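Local coordinates for protein possible metal-dependent hydrolase (Veillonella parvula, PDB 3RPC) that probably acts as a zinc-dependent hydrolase of the metallo-beta-lactamase superfamily, holding two zinc ions, at residues Asn185-Leu197 with Asp201-Met213. Residues are numbered along the deposited sequence; the frame is centred on the assembly and turned at random.
Sequences NVIIMNTGYAQIL and DSIIMGTKDIGRM
Tyr193 lays one ring face over Ser202, whose CB sits 3.7 Å from the ring centroid in a CH-pi contact. A chi1 of -156° carries the ring alongside residues 201-206, with CD1 near Gly206 CA and OH near Asp201 CA. Its OH and Asp201 OD1 share a water. Ser202 OG points to the backbone of Ala194, donates to Ala194 O at 2.7 Å, tilted from the carbonyl plane, and accepts from Ile204 N in an ST turn. Ile203 N donates to the same Ala194 O at 3.2 Å, so that oxygen accepts two bonds. Gln195 NE2 binds Asp201 O at 3.0 Å from above the carbonyl plane. Closer to the strand, Tyr193 N donates to Met205 O at 2.8 Å.

Between strand and helix the packing is mainly apolar. Selenomethionines Met189 and Met205 cross at about a right angle, CE of Met189 lying 3.6 Å from SE of Met205. Met189 and Met213 meet tip to tip. Ile187 CD1 packs on Met213 SE, and Thr191 CG2 on Ile210 CG1.

Strand 186-190 and the helix starting at Thr207 belong to a beta-alpha-beta unit closed by strand 221-225. Ala194 O holds the Ile203 backbone, whose O bonds zinc ligand His132 ND1; this is consistent with a second-shell role, and Asn190 ND2 adds a weak bond to zinc ligand Asp168.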
ATOM      1  N   ASN A 185      15.475   1.945 -14.100  1.00 16.90           N
ATOM      2  CA  ASN A 185      16.728   2.524 -14.570  1.00 17.97           C
ATOM      3  C   ASN A 185      16.776   4.031 -14.351  1.00 18.27           C
ATOM      4  O   ASN A 185      17.854   4.624 -14.339  1.00 18.87           O
ATOM      5  CB  ASN A 185      16.911   2.210 -16.057  1.00 17.89           C
ATOM      6  CG  ASN A 185      16.694   0.744 -16.364  1.00 21.89           C
ATOM      7  OD1 ASN A 185      15.713   0.376 -17.002  1.00 21.90           O
ATOM      8  ND2 ASN A 185      17.598  -0.107 -15.890  1.00 23.89           N
ATOM      9  N   VAL A 186      15.599   4.638 -14.195  1.00 16.90           N
ATOM     10  CA  VAL A 186      15.465   6.071 -13.925  1.00 15.12           C
ATOM     11  C   VAL A 186      14.493   6.225 -12.771  1.00 15.51           C
ATOM     12  O   VAL A 186      13.422   5.614 -12.786  1.00 16.53           O
ATOM     13  CB  VAL A 186      14.919   6.829 -15.155  1.00 17.14           C
ATOM     14  CG1 VAL A 186      14.730   8.325 -14.845  1.00 16.88           C
ATOM     15  CG2 VAL A 186      15.848   6.638 -16.343  1.00 19.28           C
ATOM     16  N   ILE A 187      14.862   7.013 -11.765  1.00 14.76           N
ATOM     17  CA  ILE A 187      14.037   7.142 -10.570  1.00 14.38           C
ATOM     18  C   ILE A 187      13.800   8.611 -10.262  1.00 15.88           C
ATOM     19  O   ILE A 187      14.740   9.338  -9.938  1.00 18.29           O
ATOM     20  CB  ILE A 187      14.713   6.438  -9.370  1.00 15.25           C
ATOM     21  CG1 ILE A 187      14.989   4.969  -9.731  1.00 15.25           C
ATOM     22  CG2 ILE A 187      13.857   6.563  -8.104  1.00 16.01           C
ATOM     23  CD1 ILE A 187      15.812   4.217  -8.673  1.00 17.03           C
ATOM     24  N   ILE A 188      12.551   9.048 -10.388  1.00 13.38           N
ATOM     25  CA  ILE A 188      12.191  10.445 -10.183  1.00 15.28           C
ATOM     26  C   ILE A 188      11.590  10.560  -8.783  1.00 14.72           C
ATOM     27  O   ILE A 188      10.550   9.958  -8.502  1.00 15.50           O
ATOM     28  CB  ILE A 188      11.175  10.916 -11.248  1.00 14.99           C
ATOM     29  CG1 ILE A 188      11.760  10.739 -12.651  1.00 15.71           C
ATOM     30  CG2 ILE A 188      10.794  12.366 -11.022  1.00 16.24           C
ATOM     31  CD1 ILE A 188      10.723  10.869 -13.760  1.00 18.27           C
HETATM   32  N   MSE A 189      12.262  11.317  -7.912  1.00 15.17           N
HETATM   33  CA  MSE A 189      11.940  11.377  -6.486  1.00 13.67           C
HETATM   34  C   MSE A 189      11.531  12.772  -6.048  1.00 14.54           C
HETATM   35  O   MSE A 189      12.133  13.760  -6.478  1.00 15.90           O
HETATM   36  CB  MSE A 189      13.176  11.004  -5.661  1.00 17.29           C
HETATM   37  CG  MSE A 189      13.864   9.714  -6.054  1.00 19.01           C
HETATM   38 SE   MSE A 189      15.488   9.502  -4.985  0.66 18.42          SE
HETATM   39  CE  MSE A 189      14.705   9.453  -3.193  1.00 18.63           C
ATOM     40  N   ASN A 190      10.517  12.848  -5.195  1.00 13.00           N
ATOM     41  CA  ASN A 190      10.071  14.109  -4.613  1.00 12.33           C
ATOM     42  C   ASN A 190      10.817  14.342  -3.304  1.00 15.22           C
ATOM     43  O   ASN A 190      10.494  13.731  -2.281  1.00 15.60           O
ATOM     44  CB  ASN A 190       8.561  14.066  -4.389  1.00 13.26           C
ATOM     45  CG  ASN A 190       7.791  14.070  -5.702  1.00 16.34           C
ATOM     46  OD1 ASN A 190       8.338  14.459  -6.743  1.00 16.80           O
ATOM     47  ND2 ASN A 190       6.526  13.652  -5.668  1.00 16.13           N
ATOM     48  N   THR A 191      11.820  15.214  -3.345  1.00 13.53           N
ATOM     49  CA  THR A 191      12.793  15.292  -2.254  1.00 11.90           C
ATOM     50  C   THR A 191      12.797  16.626  -1.518  1.00 14.55           C
ATOM     51  O   THR A 191      13.767  16.950  -0.823  1.00 14.05           O
ATOM     52  CB  THR A 191      14.223  14.994  -2.758  1.00 14.41           C
ATOM     53  OG1 THR A 191      14.630  15.997  -3.706  1.00 14.63           O
ATOM     54  CG2 THR A 191      14.281  13.636  -3.422  1.00 15.98           C
ATOM     55  N   GLY A 192      11.710  17.377  -1.642  1.00 13.59           N
ATOM     56  CA  GLY A 192      11.603  18.666  -0.989  1.00 15.48           C
ATOM     57  C   GLY A 192      11.358  18.630   0.513  1.00 13.28           C
ATOM     58  O   GLY A 192      11.344  19.677   1.158  1.00 13.12           O
ATOM     59  N   TYR A 193      11.154  17.441   1.080  1.00 13.61           N
ATOM     60  CA  TYR A 193      11.037  17.304   2.530  1.00 12.78           C
ATOM     61  C   TYR A 193      10.006  18.284   3.103  1.00 12.47           C
ATOM     62  O   TYR A 193      10.293  19.090   4.003  1.00 14.59           O
ATOM     63  CB  TYR A 193      12.408  17.492   3.176  1.00 12.69           C
ATOM     64  CG  TYR A 193      12.596  16.850   4.533  1.00 14.84           C
ATOM     65  CD1 TYR A 193      12.613  15.468   4.673  1.00 15.94           C
ATOM     66  CD2 TYR A 193      12.811  17.631   5.665  1.00 15.99           C
ATOM     67  CE1 TYR A 193      12.820  14.879   5.924  1.00 16.07           C
ATOM     68  CE2 TYR A 193      13.022  17.061   6.907  1.00 17.72           C
ATOM     69  CZ  TYR A 193      13.021  15.691   7.025  1.00 16.03           C
ATOM     70  OH  TYR A 193      13.232  15.129   8.272  1.00 19.95           O
ATOM     71  N   ALA A 194       8.793  18.207   2.562  1.00 15.33           N
ATOM     72  CA  ALA A 194       7.683  19.022   3.028  1.00 14.16           C
ATOM     73  C   ALA A 194       7.381  18.703   4.491  1.00 13.08           C
ATOM     74  O   ALA A 194       7.282  17.528   4.866  1.00 14.50           O
ATOM     75  CB  ALA A 194       6.460  18.769   2.160  1.00 16.61           C
ATOM     76  N   GLN A 195       7.215  19.737   5.304  1.00 13.93           N
ATOM     77  CA  GLN A 195       7.016  19.542   6.741  1.00 14.27           C
ATOM     78  C   GLN A 195       5.799  20.271   7.277  1.00 17.17           C
ATOM     79  O   GLN A 195       5.374  21.302   6.741  1.00 16.95           O
ATOM     80  CB  GLN A 195       8.262  19.958   7.515  1.00 15.17           C
ATOM     81  CG  GLN A 195       9.431  19.062   7.249  1.00 13.98           C
ATOM     82  CD  GLN A 195      10.565  19.287   8.227  1.00 16.28           C
ATOM     83  OE1 GLN A 195      11.295  20.255   8.119  1.00 17.32           O
ATOM     84  NE2 GLN A 195      10.710  18.384   9.193  1.00 16.48           N
ATOM     85  N   ILE A 196       5.274  19.728   8.371  1.00 16.52           N
ATOM     86  CA  ILE A 196       4.086  20.235   9.032  1.00 17.90           C
ATOM     87  C   ILE A 196       4.500  20.789  10.380  1.00 18.21           C
ATOM     88  O   ILE A 196       5.370  20.215  11.030  1.00 18.80           O
ATOM     89  CB  ILE A 196       3.084  19.091   9.292  1.00 20.81           C
ATOM     90  CG1 ILE A 196       2.844  18.260   8.019  1.00 23.16           C
ATOM     91  CG2 ILE A 196       1.773  19.647   9.853  1.00 25.41           C
ATOM     92  CD1 ILE A 196       2.282  19.043   6.851  1.00 27.68           C
ATOM     93  N   LEU A 197       3.896  21.896  10.804  1.00 17.09           N
ATOM     94  CA  LEU A 197       4.220  22.460  12.108  1.00 18.14           C
ATOM     95  C   LEU A 197       3.902  21.448  13.203  1.00 22.59           C
ATOM     96  O   LEU A 197       2.856  20.792  13.185  1.00 22.69           O
ATOM     97  CB  LEU A 197       3.472  23.778  12.334  1.00 17.93           C
ATOM     98  CG  LEU A 197       3.748  24.923  11.353  1.00 22.69           C
ATOM     99  CD1 LEU A 197       2.837  26.108  11.652  1.00 25.70           C
ATOM    100  CD2 LEU A 197       5.208  25.342  11.390  1.00 23.34           C
ATOM    101  N   ASP A 201       9.346  14.891  11.216  1.00 19.89           N
ATOM    102  CA  ASP A 201       9.743  14.244   9.970  1.00 18.83           C
ATOM    103  C   ASP A 201       9.079  14.912   8.764  1.00 17.67           C
ATOM    104  O   ASP A 201       8.814  16.105   8.799  1.00 17.97           O
ATOM    105  CB  ASP A 201       9.431  12.751  10.045  1.00 19.29           C
ATOM    106  CG  ASP A 201      10.252  12.052  11.112  1.00 23.83           C
ATOM    107  OD1 ASP A 201      11.477  12.286  11.141  1.00 24.83           O
ATOM    108  OD2 ASP A 201       9.673  11.296  11.929  1.00 26.63           O
ATOM    109  N   SER A 202       8.817  14.161   7.704  1.00 16.31           N
ATOM    110  CA  SER A 202       8.247  14.760   6.495  1.00 15.88           C
ATOM    111  C   SER A 202       7.113  13.916   5.928  1.00 17.62           C
ATOM    112  O   SER A 202       7.015  12.719   6.192  1.00 16.35           O
ATOM    113  CB  SER A 202       9.345  14.953   5.445  1.00 17.36           C
ATOM    114  OG  SER A 202       8.839  15.445   4.210  1.00 15.10           O
ATOM    115  N   ILE A 203       6.251  14.550   5.148  1.00 14.55           N
ATOM    116  CA  ILE A 203       5.246  13.820   4.381  1.00 14.50           C
ATOM    117  C   ILE A 203       5.765  13.293   3.047  1.00 16.23           C
ATOM    118  O   ILE A 203       5.057  12.556   2.363  1.00 15.88           O
ATOM    119  CB  ILE A 203       3.999  14.677   4.126  1.00 15.52           C
ATOM    120  CG1 ILE A 203       4.383  15.957   3.368  1.00 17.45           C
ATOM    121  CG2 ILE A 203       3.302  14.992   5.451  1.00 19.50           C
ATOM    122  CD1 ILE A 203       3.185  16.809   2.928  1.00 22.63           C
ATOM    123  N   ILE A 204       6.969  13.699   2.647  1.00 14.97           N
ATOM    124  CA  ILE A 204       7.591  13.150   1.446  1.00 14.30           C
ATOM    125  C   ILE A 204       9.044  12.820   1.765  1.00 15.58           C
ATOM    126  O   ILE A 204       9.401  12.661   2.932  1.00 17.59           O
ATOM    127  CB  ILE A 204       7.474  14.084   0.205  1.00 14.80           C
ATOM    128  CG1 ILE A 204       8.082  15.466   0.468  1.00 15.53           C
ATOM    129  CG2 ILE A 204       6.003  14.248  -0.201  1.00 15.70           C
ATOM    130  CD1 ILE A 204       8.131  16.384  -0.782  1.00 15.23           C
HETATM  131  N   MSE A 205       9.868  12.687   0.738  1.00 13.71           N
HETATM  132  CA  MSE A 205      11.277  12.341   0.929  1.00 13.18           C
HETATM  133  C   MSE A 205      12.203  13.560   1.021  1.00 12.34           C
HETATM  134  O   MSE A 205      11.786  14.698   0.787  1.00 14.25           O
HETATM  135  CB  MSE A 205      11.733  11.413  -0.198  1.00 12.93           C
HETATM  136  CG  MSE A 205      11.175  10.006  -0.055  1.00 15.70           C
HETATM  137 SE   MSE A 205      11.447   8.956  -1.655  0.62 15.60          SE
HETATM  138  CE  MSE A 205      10.720   7.283  -0.999  1.00 15.62           C
ATOM    139  N   GLY A 206      13.454  13.306   1.405  1.00 14.13           N
ATOM    140  CA  GLY A 206      14.492  14.320   1.452  1.00 14.44           C
ATOM    141  C   GLY A 206      15.853  13.712   1.160  1.00 15.05           C
ATOM    142  O   GLY A 206      15.958  12.668   0.509  1.00 14.20           O
ATOM    143  N   THR A 207      16.910  14.354   1.651  1.00 14.44           N
ATOM    144  CA  THR A 207      18.262  13.913   1.340  1.00 14.61           C
ATOM    145  C   THR A 207      18.578  12.499   1.848  1.00 13.26           C
ATOM    146  O   THR A 207      19.282  11.749   1.172  1.00 14.97           O
ATOM    147  CB  THR A 207      19.323  14.898   1.856  1.00 16.17           C
ATOM    148  OG1 THR A 207      19.065  15.192   3.235  1.00 16.09           O
ATOM    149  CG2 THR A 207      19.291  16.190   1.036  1.00 17.81           C
ATOM    150  N   LYS A 208      18.046  12.129   3.016  1.00 12.25           N
ATOM    151  CA  LYS A 208      18.299  10.777   3.523  1.00 14.07           C
ATOM    152  C   LYS A 208      17.883   9.727   2.498  1.00 15.07           C
ATOM    153  O   LYS A 208      18.581   8.729   2.274  1.00 16.89           O
ATOM    154  CB  LYS A 208      17.561  10.543   4.835  1.00 19.23           C
ATOM    155  CG  LYS A 208      17.949   9.265   5.542  1.00 29.26           C
ATOM    156  CD  LYS A 208      17.313   9.196   6.929  1.00 39.35           C
ATOM    157  CE  LYS A 208      17.508  10.494   7.710  1.00 43.56           C
ATOM    158  NZ  LYS A 208      18.913  10.712   8.158  1.00 44.83           N
ATOM    159  N   ASP A 209      16.732   9.959   1.871  1.00 13.51           N
ATOM    160  CA  ASP A 209      16.206   9.050   0.861  1.00 13.59           C
ATOM    161  C   ASP A 209      17.046   9.023  -0.406  1.00 14.49           C
ATOM    162  O   ASP A 209      17.193   7.980  -1.039  1.00 15.50           O
ATOM    163  CB  ASP A 209      14.757   9.424   0.553  1.00 14.42           C
ATOM    164  CG  ASP A 209      13.936   9.537   1.818  1.00 13.56           C
ATOM    165  OD1 ASP A 209      13.481   8.484   2.307  1.00 16.18           O
ATOM    166  OD2 ASP A 209      13.810  10.652   2.370  1.00 14.36           O
ATOM    167  N   ILE A 210      17.597  10.172  -0.786  1.00 14.79           N
ATOM    168  CA  ILE A 210      18.465  10.201  -1.946  1.00 14.56           C
ATOM    169  C   ILE A 210      19.687   9.323  -1.707  1.00 13.94           C
ATOM    170  O   ILE A 210      20.077   8.539  -2.562  1.00 17.05           O
ATOM    171  CB  ILE A 210      18.906  11.632  -2.275  1.00 15.38           C
ATOM    172  CG1 ILE A 210      17.692  12.492  -2.617  1.00 15.33           C
ATOM    173  CG2 ILE A 210      19.932  11.636  -3.415  1.00 18.04           C
ATOM    174  CD1 ILE A 210      18.057  13.936  -2.954  1.00 14.37           C
ATOM    175  N   GLY A 211      20.297   9.451  -0.531  1.00 13.78           N
ATOM    176  CA  GLY A 211      21.461   8.639  -0.237  1.00 17.16           C
ATOM    177  C   GLY A 211      21.095   7.164  -0.264  1.00 15.88           C
ATOM    178  O   GLY A 211      21.845   6.332  -0.788  1.00 17.08           O
ATOM    179  N   ARG A 212      19.929   6.839   0.290  1.00 14.42           N
ATOM    180  CA  ARG A 212      19.513   5.441   0.382  1.00 15.41           C
ATOM    181  C   ARG A 212      19.218   4.897  -1.006  1.00 15.91           C
ATOM    182  O   ARG A 212      19.503   3.732  -1.299  1.00 17.81           O
ATOM    183  CB  ARG A 212      18.288   5.295   1.291  1.00 17.39           C
ATOM    184  CG  ARG A 212      17.946   3.852   1.649  1.00 15.74           C
ATOM    185  CD  ARG A 212      16.718   3.767   2.549  1.00 17.25           C
ATOM    186  NE  ARG A 212      16.873   4.581   3.758  1.00 19.56           N
ATOM    187  CZ  ARG A 212      16.143   5.665   4.016  1.00 29.11           C
ATOM    188  NH1 ARG A 212      15.185   6.046   3.173  1.00 27.76           N
ATOM    189  NH2 ARG A 212      16.355   6.360   5.125  1.00 34.86           N
HETATM  190  N   MSE A 213      18.652   5.737  -1.867  1.00 15.33           N
HETATM  191  CA  MSE A 213      18.326   5.288  -3.217  1.00 15.43           C
HETATM  192  C   MSE A 213      19.581   4.936  -4.009  1.00 17.03           C
HETATM  193  O   MSE A 213      19.583   3.999  -4.818  1.00 16.78           O
HETATM  194  CB  MSE A 213      17.519   6.350  -3.980  1.00 15.76           C
HETATM  195  CG  MSE A 213      16.911   5.862  -5.294  1.00 16.14           C
HETATM  196 SE   MSE A 213      15.545   4.504  -4.955  0.69 20.70          SE
HETATM  197  CE  MSE A 213      14.139   5.616  -4.286  1.00 21.78           C
TER
HETATM  198  O   HOH W   1      12.924  12.602   8.774  1.00 32.05           O
HETATM  199  O   HOH W   2       6.738  17.711   9.618  1.00 18.76           O